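Local coordinates for protein gamma-glutamyl phosphate reductase (Thermotoga maritima, PDB 1O20) that probably catalyses the NADPH-dependent reduction of L-glutamyl 5-phosphate to the corresponding semialdehyde in the second step of proline biosynthesis from glutamate, at residues N258-R263 with E289-H294. Numbering follows the deposited sequence.
Sequences NAKTQR and EELRKH
Thr261 and His294 face each other near the C-terminal ends of two helices, 249-261 and 277-293; their CA atoms, 7.0 Å apart, are the nearest pair between 258-263 and 289-294. Both side chains start out toward the opposite segment and cross at about a right angle. The methyl CG2 of Thr261 lies 3.7 Å from CB of His294 and meets the imidazole obliquely, while the hydroxyl hydrogen-bonds to Ile257 O, one turn earlier in its own helix. With CG anti to the carbonyl carbon (chi1 -71°), the His294 ring folds back over its helix, and ND1 donates a nearly straight 3.0 Å bond to Glu290 O (N-H...O 167°). That oxygen lies in the ring plane, which probably helps to hold the rotation of the imidazole. In this aldehyde dehydrogenase-like fold, the two helices lie side by side on one face of a parallel sheet; strand 239-243, helix 249-261 and the adjacent strand 270-276 form a beta-alpha-beta unit, and 270-276 leads on into helix 277-293. Nearer the sheet, CG of Lys260 touches CD2 of Leu291 at 4.2 Å, the two side chains again crossing roughly perpendicularly, and both rest on Ile328 of strand 327-333. The lysine chain, bent at chi2 and chi3, then carries its ammonium away from the leucine to a salt bridge with Glu271 and hydrogen bonds to the carbonyl oxygens of Ala270, Asp325 and Ile327. An alanine in place of His294 would probably leave the Thr261 methyl with less cover and Glu290 O without its side-chain donor.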
# COMPACT_ATOMS: atom_id res chain seq x y z
N ASN A 258 18.49 -9.45 -1.88
CA ASN A 258 17.66 -8.38 -2.40
C ASN A 258 16.42 -8.25 -1.53
O ASN A 258 16.07 -7.15 -1.10
CB ASN A 258 17.31 -8.66 -3.87
CG ASN A 258 16.42 -7.60 -4.47
OD1 ASN A 258 15.23 -7.84 -4.77
ND2 ASN A 258 16.96 -6.40 -4.62
N ALA A 259 15.79 -9.40 -1.24
CA ALA A 259 14.53 -9.41 -0.54
C ALA A 259 14.66 -8.89 0.90
O ALA A 259 13.75 -8.26 1.41
CB ALA A 259 13.91 -10.81 -0.55
N LYS A 260 15.81 -9.18 1.52
CA LYS A 260 16.09 -8.83 2.90
C LYS A 260 16.71 -7.45 3.06
O LYS A 260 16.29 -6.70 3.95
CB LYS A 260 16.97 -9.89 3.54
CG LYS A 260 17.35 -9.66 5.03
CD LYS A 260 16.20 -9.88 6.05
CE LYS A 260 15.40 -8.61 6.34
NZ LYS A 260 14.26 -8.89 7.29
N THR A 261 17.68 -7.10 2.22
CA THR A 261 18.54 -5.94 2.50
C THR A 261 18.29 -4.73 1.62
O THR A 261 18.86 -3.69 1.88
CB THR A 261 20.05 -6.29 2.37
OG1 THR A 261 20.38 -6.51 0.98
CG2 THR A 261 20.35 -7.63 3.08
N GLN A 262 17.49 -4.84 0.58
CA GLN A 262 17.36 -3.69 -0.31
C GLN A 262 16.63 -2.54 0.45
O GLN A 262 17.05 -1.39 0.36
CB GLN A 262 16.63 -4.03 -1.63
CG GLN A 262 16.60 -2.83 -2.61
CD GLN A 262 16.01 -3.16 -3.98
OE1 GLN A 262 14.86 -3.59 -4.10
NE2 GLN A 262 16.81 -2.95 -5.01
N ARG A 263 15.56 -2.89 1.16
CA ARG A 263 14.77 -1.95 1.94
C ARG A 263 14.19 -2.69 3.15
O ARG A 263 13.00 -2.99 3.17
CB ARG A 263 13.60 -1.39 1.11
CG ARG A 263 14.01 -0.38 0.08
CD ARG A 263 14.34 1.00 0.68
NE ARG A 263 14.62 1.97 -0.37
CZ ARG A 263 15.73 2.02 -1.08
NH1 ARG A 263 16.71 1.13 -0.86
NH2 ARG A 263 15.89 2.96 -2.01
N GLU A 289 26.68 -16.50 5.82
CA GLU A 289 27.88 -15.66 5.57
C GLU A 289 27.49 -14.39 4.79
O GLU A 289 27.82 -13.28 5.22
CB GLU A 289 28.96 -16.51 4.83
CG GLU A 289 30.17 -15.80 4.21
CD GLU A 289 31.13 -16.80 3.51
OE1 GLU A 289 32.32 -16.88 3.92
OE2 GLU A 289 30.69 -17.54 2.57
N GLU A 290 26.72 -14.57 3.71
CA GLU A 290 26.35 -13.46 2.86
C GLU A 290 25.38 -12.49 3.54
O GLU A 290 25.49 -11.27 3.40
CB GLU A 290 25.79 -13.97 1.54
CG GLU A 290 25.54 -12.89 0.48
CD GLU A 290 26.82 -12.36 -0.17
OE1 GLU A 290 27.90 -12.93 0.11
OE2 GLU A 290 26.72 -11.36 -0.95
N LEU A 291 24.45 -13.02 4.31
CA LEU A 291 23.53 -12.19 5.10
C LEU A 291 24.32 -11.33 6.09
O LEU A 291 24.10 -10.12 6.22
CB LEU A 291 22.51 -13.08 5.83
CG LEU A 291 21.39 -13.60 4.92
CD1 LEU A 291 20.71 -14.77 5.53
CD2 LEU A 291 20.41 -12.44 4.60
N ARG A 292 25.28 -11.95 6.74
CA ARG A 292 26.16 -11.23 7.70
C ARG A 292 27.02 -10.17 7.03
O ARG A 292 27.23 -9.14 7.62
CB ARG A 292 27.02 -12.21 8.50
CG ARG A 292 26.18 -12.96 9.54
CD ARG A 292 26.85 -14.15 10.16
NE ARG A 292 26.05 -14.75 11.24
CZ ARG A 292 26.34 -15.90 11.81
NH1 ARG A 292 27.43 -16.55 11.41
NH2 ARG A 292 25.59 -16.41 12.79
N LYS A 293 27.40 -10.36 5.77
CA LYS A 293 28.18 -9.33 5.07
C LYS A 293 27.35 -8.06 4.92
O LYS A 293 27.88 -6.96 4.78
CB LYS A 293 28.60 -9.81 3.68
CG LYS A 293 29.76 -10.77 3.60
CD LYS A 293 30.30 -11.01 2.14
CE LYS A 293 30.18 -9.76 1.17
NZ LYS A 293 30.33 -10.12 -0.31
N HIS A 294 26.02 -8.21 4.90
CA HIS A 294 25.10 -7.10 4.74
C HIS A 294 24.51 -6.59 6.07
O HIS A 294 23.52 -5.86 6.08
CB HIS A 294 23.98 -7.50 3.79
CG HIS A 294 24.42 -7.62 2.38
ND1 HIS A 294 24.88 -8.81 1.84
CD2 HIS A 294 24.52 -6.69 1.39
CE1 HIS A 294 25.22 -8.61 0.58
NE2 HIS A 294 24.99 -7.34 0.28